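Local coordinates for adhesion and penetration protein autotransporter (Haemophilus influenzae, PDB 3SYJ) that probably acts as a serine protease of the bacterial surface and promotes adherence to and invasion of host cells, its self-associating passenger domain driving bacterial aggregation, at residues T495-M500 with I623-K628; A538-F543 with C673-W678. All blocks are in the same frame, centred on the assembly; numbering follows the deposited sequence.

Interaction 1 of 2, residues T495-M500 with I623-K628; sequences TDEGAM and INRTFK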
ATOM      1  N   THR A 495     -10.907 -39.044  24.721  1.00 17.79           N
ATOM      2  CA  THR A 495      -9.731 -39.605  25.382  1.00 16.87           C
ATOM      3  C   THR A 495      -8.414 -39.003  24.881  1.00 20.14           C
ATOM      4  O   THR A 495      -7.490 -38.797  25.670  1.00 15.43           O
ATOM      5  CB  THR A 495      -9.668 -41.148  25.207  1.00 16.05           C
ATOM      6  OG1 THR A 495     -10.619 -41.771  26.077  1.00 22.31           O
ATOM      7  CG2 THR A 495      -8.284 -41.674  25.548  1.00 23.25           C
ATOM      8  N   ASP A 496      -8.328 -38.723  23.577  1.00 18.57           N
ATOM      9  CA  ASP A 496      -7.052 -38.325  22.966  1.00 16.87           C
ATOM     10  C   ASP A 496      -7.238 -37.564  21.653  1.00 17.27           C
ATOM     11  O   ASP A 496      -8.353 -37.160  21.324  1.00 16.55           O
ATOM     12  CB  ASP A 496      -6.160 -39.555  22.758  1.00 15.89           C
ATOM     13  CG  ASP A 496      -6.856 -40.657  21.985  1.00 19.78           C
ATOM     14  OD1 ASP A 496      -7.532 -40.340  20.988  1.00 15.86           O
ATOM     15  OD2 ASP A 496      -6.723 -41.840  22.371  1.00 17.93           O
ATOM     16  N   GLU A 497      -6.151 -37.371  20.905  1.00 17.20           N
ATOM     17  CA  GLU A 497      -6.208 -36.589  19.668  1.00 15.51           C
ATOM     18  C   GLU A 497      -6.801 -37.357  18.490  1.00 17.78           C
ATOM     19  O   GLU A 497      -7.000 -36.795  17.420  1.00 19.78           O
ATOM     20  CB  GLU A 497      -4.846 -35.993  19.306  1.00 16.62           C
ATOM     21  CG  GLU A 497      -3.666 -36.859  19.700  1.00 33.69           C
ATOM     22  CD  GLU A 497      -2.327 -36.232  19.345  1.00 39.50           C
ATOM     23  OE1 GLU A 497      -2.232 -35.557  18.296  1.00 35.83           O
ATOM     24  OE2 GLU A 497      -1.364 -36.429  20.120  1.00 34.65           O
ATOM     25  N   GLY A 498      -7.095 -38.635  18.692  1.00 13.74           N
ATOM     26  CA  GLY A 498      -7.831 -39.404  17.710  1.00 12.72           C
ATOM     27  C   GLY A 498      -9.258 -38.906  17.528  1.00 18.43           C
ATOM     28  O   GLY A 498      -9.913 -39.203  16.528  1.00 15.53           O
ATOM     29  N   ALA A 499      -9.758 -38.147  18.498  1.00 17.45           N
ATOM     30  CA  ALA A 499     -11.108 -37.608  18.399  1.00 13.34           C
ATOM     31  C   ALA A 499     -11.198 -36.568  17.280  1.00 14.75           C
ATOM     32  O   ALA A 499     -10.468 -35.579  17.287  1.00 15.01           O
ATOM     33  CB  ALA A 499     -11.527 -37.000  19.720  1.00 11.36           C
ATOM     34  N   MET A 500     -12.096 -36.782  16.322  1.00 14.55           N
ATOM     35  CA  MET A 500     -12.292 -35.808  15.249  1.00 14.34           C
ATOM     36  C   MET A 500     -13.751 -35.507  14.998  1.00 13.38           C
ATOM     37  O   MET A 500     -14.566 -36.410  14.791  1.00 15.48           O
ATOM     38  CB  MET A 500     -11.634 -36.266  13.950  1.00 14.03           C
ATOM     39  CG  MET A 500     -10.131 -36.372  14.046  1.00 21.74           C
ATOM     40  SD  MET A 500      -9.329 -37.005  12.564  1.00 25.86           S
ATOM     41  CE  MET A 500      -7.706 -37.351  13.241  1.00 29.35           C
ATOM     42  N   ILE A 623       3.904 -31.239  23.441  1.00 18.88           N
ATOM     43  CA  ILE A 623       3.554 -31.337  22.029  1.00 17.85           C
ATOM     44  C   ILE A 623       3.106 -29.977  21.499  1.00 19.28           C
ATOM     45  O   ILE A 623       2.276 -29.302  22.118  1.00 18.72           O
ATOM     46  CB  ILE A 623       2.410 -32.350  21.806  1.00 18.24           C
ATOM     47  CG1 ILE A 623       2.772 -33.701  22.440  1.00 19.55           C
ATOM     48  CG2 ILE A 623       2.110 -32.487  20.322  1.00 15.22           C
ATOM     49  CD1 ILE A 623       1.725 -34.789  22.274  1.00 17.14           C
ATOM     50  N   ASN A 624       3.656 -29.573  20.356  1.00 16.81           N
ATOM     51  CA  ASN A 624       3.267 -28.313  19.727  1.00 19.37           C
ATOM     52  C   ASN A 624       2.042 -28.468  18.820  1.00 19.82           C
ATOM     53  O   ASN A 624       1.941 -29.438  18.063  1.00 18.38           O
ATOM     54  CB  ASN A 624       4.442 -27.723  18.947  1.00 20.40           C
ATOM     55  CG  ASN A 624       5.575 -27.276  19.859  1.00 25.12           C
ATOM     56  OD1 ASN A 624       5.345 -26.768  20.960  1.00 23.58           O
ATOM     57  ND2 ASN A 624       6.805 -27.470  19.406  1.00 24.66           N
ATOM     58  N   ARG A 625       1.120 -27.509  18.900  1.00 16.24           N
ATOM     59  CA  ARG A 625      -0.136 -27.584  18.151  1.00 17.76           C
ATOM     60  C   ARG A 625      -0.362 -26.417  17.180  1.00 18.83           C
ATOM     61  O   ARG A 625       0.262 -25.356  17.286  1.00 19.89           O
ATOM     62  CB  ARG A 625      -1.328 -27.675  19.107  1.00 18.06           C
ATOM     63  CG  ARG A 625      -1.279 -28.841  20.085  1.00 15.97           C
ATOM     64  CD  ARG A 625      -1.242 -30.185  19.374  1.00 15.07           C
ATOM     65  NE  ARG A 625      -1.823 -31.243  20.198  1.00 13.88           N
ATOM     66  CZ  ARG A 625      -1.757 -32.541  19.923  1.00 15.22           C
ATOM     67  NH1 ARG A 625      -1.119 -32.956  18.840  1.00 15.45           N
ATOM     68  NH2 ARG A 625      -2.331 -33.423  20.733  1.00 16.65           N
ATOM     69  N   THR A 626      -1.265 -26.627  16.231  1.00 15.83           N
ATOM     70  CA  THR A 626      -1.655 -25.580  15.305  1.00 18.17           C
ATOM     71  C   THR A 626      -3.163 -25.461  15.341  1.00 18.69           C
ATOM     72  O   THR A 626      -3.876 -26.451  15.513  1.00 16.56           O
ATOM     73  CB  THR A 626      -1.231 -25.880  13.851  1.00 17.72           C
ATOM     74  OG1 THR A 626      -1.863 -27.086  13.403  1.00 17.48           O
ATOM     75  CG2 THR A 626       0.263 -26.030  13.738  1.00 14.79           C
ATOM     76  N   PHE A 627      -3.644 -24.237  15.195  1.00 18.47           N
ATOM     77  CA  PHE A 627      -5.068 -23.989  15.129  1.00 20.95           C
ATOM     78  C   PHE A 627      -5.367 -23.092  13.944  1.00 20.40           C
ATOM     79  O   PHE A 627      -4.608 -22.171  13.639  1.00 21.08           O
ATOM     80  CB  PHE A 627      -5.562 -23.350  16.423  1.00 19.22           C
ATOM     81  CG  PHE A 627      -5.500 -24.265  17.608  1.00 19.67           C
ATOM     82  CD1 PHE A 627      -6.482 -25.219  17.813  1.00 21.82           C
ATOM     83  CD2 PHE A 627      -4.460 -24.173  18.520  1.00 19.92           C
ATOM     84  CE1 PHE A 627      -6.434 -26.060  18.910  1.00 17.57           C
ATOM     85  CE2 PHE A 627      -4.405 -25.013  19.617  1.00 16.88           C
ATOM     86  CZ  PHE A 627      -5.394 -25.955  19.812  1.00 17.46           C
ATOM     87  N   LYS A 628      -6.470 -23.381  13.269  1.00 20.58           N
ATOM     88  CA  LYS A 628      -6.885 -22.598  12.122  1.00 21.36           C
ATOM     89  C   LYS A 628      -8.398 -22.516  12.005  1.00 21.60           C
ATOM     90  O   LYS A 628      -9.110 -23.515  12.141  1.00 19.73           O
ATOM     91  CB  LYS A 628      -6.313 -23.181  10.832  1.00 23.40           C
ATOM     92  CG  LYS A 628      -6.728 -22.411   9.593  1.00 25.89           C
ATOM     93  CD  LYS A 628      -5.874 -22.792   8.391  1.00 34.79           C
ATOM     94  CE  LYS A 628      -6.399 -22.126   7.121  1.00 39.51           C
ATOM     95  NZ  LYS A 628      -5.847 -22.735   5.878  1.00 42.63           N
TER

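Interaction 2 of 2, residues A538-F543 with C673-W678; sequences AYNGWF and CTRSDW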
ATOM      1  N   ALA A 538     -12.514 -30.193  28.610  1.00 14.32           N
ATOM      2  CA  ALA A 538     -11.444 -30.166  27.636  1.00 13.71           C
ATOM      3  C   ALA A 538     -11.758 -31.049  26.446  1.00 15.57           C
ATOM      4  O   ALA A 538     -12.525 -32.004  26.548  1.00 15.78           O
ATOM      5  CB  ALA A 538     -10.135 -30.603  28.289  1.00 15.10           C
ATOM      6  N   TYR A 539     -11.156 -30.717  25.313  1.00 12.21           N
ATOM      7  CA  TYR A 539     -11.289 -31.527  24.123  1.00 13.69           C
ATOM      8  C   TYR A 539      -9.897 -31.745  23.548  1.00 15.04           C
ATOM      9  O   TYR A 539      -9.243 -30.801  23.118  1.00 12.45           O
ATOM     10  CB  TYR A 539     -12.191 -30.824  23.102  1.00 12.19           C
ATOM     11  CG  TYR A 539     -12.380 -31.590  21.812  1.00 16.79           C
ATOM     12  CD1 TYR A 539     -13.088 -32.785  21.795  1.00 13.66           C
ATOM     13  CD2 TYR A 539     -11.870 -31.108  20.604  1.00 14.74           C
ATOM     14  CE1 TYR A 539     -13.270 -33.491  20.618  1.00 13.92           C
ATOM     15  CE2 TYR A 539     -12.049 -31.809  19.417  1.00 11.69           C
ATOM     16  CZ  TYR A 539     -12.751 -33.001  19.434  1.00 15.21           C
ATOM     17  OH  TYR A 539     -12.946 -33.725  18.276  1.00 15.63           O
ATOM     18  N   ASN A 540      -9.448 -32.996  23.549  1.00 15.51           N
ATOM     19  CA  ASN A 540      -8.101 -33.332  23.099  1.00 13.70           C
ATOM     20  C   ASN A 540      -7.974 -33.501  21.585  1.00 17.31           C
ATOM     21  O   ASN A 540      -6.867 -33.685  21.066  1.00 17.26           O
ATOM     22  CB  ASN A 540      -7.643 -34.628  23.768  1.00 18.18           C
ATOM     23  CG  ASN A 540      -7.416 -34.472  25.253  1.00 18.01           C
ATOM     24  OD1 ASN A 540      -8.165 -33.773  25.939  1.00 14.83           O
ATOM     25  ND2 ASN A 540      -6.374 -35.126  25.764  1.00 18.56           N
ATOM     26  N   GLY A 541      -9.100 -33.444  20.878  1.00 15.24           N
ATOM     27  CA  GLY A 541      -9.132 -33.816  19.474  1.00 14.38           C
ATOM     28  C   GLY A 541      -9.159 -32.684  18.462  1.00 19.61           C
ATOM     29  O   GLY A 541      -8.699 -31.567  18.734  1.00 16.94           O
ATOM     30  N   TRP A 542      -9.703 -32.996  17.284  1.00 16.13           N
ATOM     31  CA  TRP A 542      -9.758 -32.073  16.155  1.00 16.86           C
ATOM     32  C   TRP A 542     -11.173 -31.595  15.821  1.00 15.52           C
ATOM     33  O   TRP A 542     -12.144 -32.346  15.956  1.00 16.37           O
ATOM     34  CB  TRP A 542      -9.147 -32.722  14.903  1.00 14.84           C
ATOM     35  CG  TRP A 542      -7.661 -32.650  14.883  1.00 18.69           C
ATOM     36  CD1 TRP A 542      -6.791 -33.543  15.438  1.00 18.50           C
ATOM     37  CD2 TRP A 542      -6.861 -31.622  14.294  1.00 15.92           C
ATOM     38  NE1 TRP A 542      -5.501 -33.134  15.232  1.00 20.90           N
ATOM     39  CE2 TRP A 542      -5.514 -31.955  14.531  1.00 18.08           C
ATOM     40  CE3 TRP A 542      -7.153 -30.450  13.592  1.00 16.53           C
ATOM     41  CZ2 TRP A 542      -4.454 -31.162  14.088  1.00 17.91           C
ATOM     42  CZ3 TRP A 542      -6.102 -29.659  13.147  1.00 18.44           C
ATOM     43  CH2 TRP A 542      -4.767 -30.018  13.402  1.00 19.73           C
ATOM     44  N   PHE A 543     -11.267 -30.336  15.396  1.00 14.90           N
ATOM     45  CA  PHE A 543     -12.462 -29.790  14.751  1.00 16.60           C
ATOM     46  C   PHE A 543     -12.120 -29.456  13.309  1.00 17.38           C
ATOM     47  O   PHE A 543     -11.312 -28.571  13.046  1.00 19.67           O
ATOM     48  CB  PHE A 543     -12.945 -28.528  15.463  1.00 15.64           C
ATOM     49  CG  PHE A 543     -13.576 -28.791  16.793  1.00 14.74           C
ATOM     50  CD1 PHE A 543     -14.835 -29.362  16.870  1.00 15.48           C
ATOM     51  CD2 PHE A 543     -12.917 -28.473  17.964  1.00 15.54           C
ATOM     52  CE1 PHE A 543     -15.422 -29.615  18.091  1.00 16.84           C
ATOM     53  CE2 PHE A 543     -13.503 -28.719  19.199  1.00 15.45           C
ATOM     54  CZ  PHE A 543     -14.758 -29.290  19.262  1.00 14.53           C
ATOM     55  N   CYS A 673      -3.272 -24.466  31.403  1.00 19.52           N
ATOM     56  CA  CYS A 673      -4.345 -25.451  31.460  1.00 20.18           C
ATOM     57  C   CYS A 673      -3.902 -26.779  30.881  1.00 19.94           C
ATOM     58  O   CYS A 673      -3.471 -26.843  29.732  1.00 20.21           O
ATOM     59  CB  CYS A 673      -5.562 -24.958  30.679  1.00 21.00           C
ATOM     60  SG  CYS A 673      -6.501 -23.710  31.527  1.00 29.86           S
ATOM     61  N   THR A 674      -4.028 -27.841  31.669  1.00 17.85           N
ATOM     62  CA  THR A 674      -3.655 -29.178  31.217  1.00 18.57           C
ATOM     63  C   THR A 674      -4.670 -30.189  31.713  1.00 18.55           C
ATOM     64  O   THR A 674      -5.218 -30.042  32.810  1.00 16.97           O
ATOM     65  CB  THR A 674      -2.277 -29.600  31.766  1.00 18.93           C
ATOM     66  OG1 THR A 674      -2.308 -29.542  33.195  1.00 23.20           O
ATOM     67  CG2 THR A 674      -1.179 -28.687  31.256  1.00 15.68           C
ATOM     68  N   ARG A 675      -4.928 -31.212  30.899  1.00 19.77           N
ATOM     69  CA  ARG A 675      -5.816 -32.300  31.294  1.00 17.48           C
ATOM     70  C   ARG A 675      -5.028 -33.565  31.633  1.00 19.09           C
ATOM     71  O   ARG A 675      -4.101 -33.944  30.921  1.00 19.37           O
ATOM     72  CB  ARG A 675      -6.867 -32.606  30.217  1.00 18.20           C
ATOM     73  CG  ARG A 675      -7.478 -33.990  30.409  1.00 16.96           C
ATOM     74  CD  ARG A 675      -8.973 -34.071  30.144  1.00 18.52           C
ATOM     75  NE  ARG A 675      -9.239 -34.509  28.786  1.00 21.66           N
ATOM     76  CZ  ARG A 675     -10.226 -35.323  28.415  1.00 20.64           C
ATOM     77  NH1 ARG A 675     -11.073 -35.833  29.300  1.00 16.63           N
ATOM     78  NH2 ARG A 675     -10.348 -35.638  27.133  1.00 16.08           N
ATOM     79  N   SER A 676      -5.397 -34.217  32.727  1.00 18.34           N
ATOM     80  CA  SER A 676      -4.699 -35.417  33.155  1.00 18.94           C
ATOM     81  C   SER A 676      -5.132 -36.600  32.315  1.00 17.40           C
ATOM     82  O   SER A 676      -6.321 -36.904  32.244  1.00 18.80           O
ATOM     83  CB  SER A 676      -4.994 -35.698  34.621  1.00 17.75           C
ATOM     84  OG  SER A 676      -4.722 -37.050  34.935  1.00 19.33           O
ATOM     85  N   ASP A 677      -4.169 -37.269  31.682  1.00 18.20           N
ATOM     86  CA  ASP A 677      -4.441 -38.502  30.943  1.00 18.54           C
ATOM     87  C   ASP A 677      -4.984 -39.589  31.870  1.00 19.96           C
ATOM     88  O   ASP A 677      -5.748 -40.467  31.450  1.00 17.72           O
ATOM     89  CB  ASP A 677      -3.175 -39.020  30.252  1.00 16.14           C
ATOM     90  CG  ASP A 677      -2.798 -38.202  29.031  1.00 18.33           C
ATOM     91  OD1 ASP A 677      -3.701 -37.616  28.401  1.00 18.62           O
ATOM     92  OD2 ASP A 677      -1.597 -38.154  28.690  1.00 17.74           O
ATOM     93  N   TRP A 678      -4.582 -39.519  33.137  1.00 16.19           N
ATOM     94  CA  TRP A 678      -4.895 -40.573  34.092  1.00 17.14           C
ATOM     95  C   TRP A 678      -6.316 -40.479  34.640  1.00 15.69           C
ATOM     96  O   TRP A 678      -6.957 -41.498  34.880  1.00 15.90           O
ATOM     97  CB  TRP A 678      -3.875 -40.605  35.240  1.00 18.73           C
ATOM     98  CG  TRP A 678      -4.061 -41.804  36.128  1.00 19.83           C
ATOM     99  CD1 TRP A 678      -4.712 -41.842  37.328  1.00 21.03           C
ATOM    100  CD2 TRP A 678      -3.627 -43.146  35.865  1.00 17.66           C
ATOM    101  NE1 TRP A 678      -4.702 -43.120  37.833  1.00 24.35           N
ATOM    102  CE2 TRP A 678      -4.044 -43.940  36.953  1.00 22.80           C
ATOM    103  CE3 TRP A 678      -2.924 -43.752  34.819  1.00 16.38           C
ATOM    104  CZ2 TRP A 678      -3.781 -45.308  37.023  1.00 21.04           C
ATOM    105  CZ3 TRP A 678      -2.666 -45.107  34.889  1.00 17.22           C
ATOM    106  CH2 TRP A 678      -3.090 -45.870  35.982  1.00 22.77           C
TER
HETATM  107  O   HOH W   1      -5.528 -35.513  28.365  1.00 17.61           O

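Interaction 1 of 2, residues T495-M500 with I623-K628
E497 and R625 have the closest CA atoms of the two segments, yet these lie 11.0 Å apart, so only long side chains bridge the gap. Residues 495-500 make a type I beta turn from D496 to A499 and then enter strand 499-502; residues 623-628 lie on strand 622-629, which is interrupted at N624. D496 OD1 accepts from G498 N at 2.9 Å, an Asx turn that fixes the loop carrying E497. From there the E497 side chain reaches out, extended beyond CG, while R625 folds back at chi2 (-60°) to meet it. The resulting salt bridge joins E497 OE1 to R625 NH1 at 2.9 Å, with a hydrogen bond bent to 142°. Carboxylate and guanidinium stand perpendicular, 90° apart, and NH1 approaches OE1 from above the carboxylate plane, whereas the acid sits at the guanidinium edge. R625 NH2 also lies close, 3.2 Å from E497 OE2, so the carboxylate faces both terminal nitrogens, although the bond is made by NH1. Two residues before R625, I623 lays CG2 over one guanidinium face, 3.5 Å above its plane, and sends CD1 to within 4.1 Å of E497 OE2. The same guanidinium is held from its NE as well, which donates to S571 O in strand 567-575. Strands 542-543 and 567-575 lie between the two segments in the stack, and the side chains of E497 and R625 together span this distance. A side-chain ion pair linking coils that are not immediate neighbours belongs here to the parallel beta-helix of an autotransporter passenger domain.

Interaction 2 of 2, residues A538-F543 with C673-W678
N540 and R675 join the body of the beta-helix, at the loop between strands 536-539 and 542-543, to the hairpin 669-675/682-688 that projects from it. The hairpin is crosslinked by the disulfide between C673 and C684, and between the two segments the CA atoms of A538 and R675 come nearest, 7.0 Å apart. R675 grips the asparagine side-on: NE and NH2 both donate to N540 OD1, each at 3.1 Å from it, with the oxygen lying in the guanidinium plane. The two flat groups are turned 73° from each other, and both donors come to OD1 from the same face of the amide, NH2 well above the carbonyl plane and NE merely tilted from it. R675 leaves its strand with CG anti to the backbone N (chi1 161°) and bends at chi2 and chi3, which brings NE and NH2 to N540 OD1; the CB of A538 packs 4.0 Å from that NE. The amide's other end is tied down through water: N540 ND2 donates to a water at 2.8 Å, which in turn donates a hydrogen bond to D677 OD1, also 2.8 Å away, and makes a weak bond to R675 O. With both ends of the amide engaged, its rotation is well defined. Outside the segments, R675 NH2 also donates to N494 O and NH1 to G680 O, while D677 OD2 forms a salt bridge with R592. Within the loop itself, Y539 OH closes onto W542 O at 2.8 Å. A buried asparagine amide gripped by an arginine and backed by a water bridge thus docks a disulfide-linked hairpin, an excursion from the regular coils, on the passenger-domain beta-helix.

Overall arrangement
Interactions 1 and 2 have centres 8 Å apart and touch directly, because residues 499-502 and 542-543 are neighbouring parallel strands. A499 O probably accepts a hydrogen bond from W542 N at 2.7 Å, and the preceding loops pack together, E497 CB lying 3.5 Å from N540 O. Along the chain their segments alternate, 495-500, 538-543, 623-628, 673-678, so the two long-range contacts interleave. R592 connects them further, pairing with I623 through the backbone and with D677 through its side chain. Interaction 1 bridges coils within the beta-helix, whereas interaction 2 fastens a hairpin to it. Both lie away from S218, the probable catalytic serine of the protease domain.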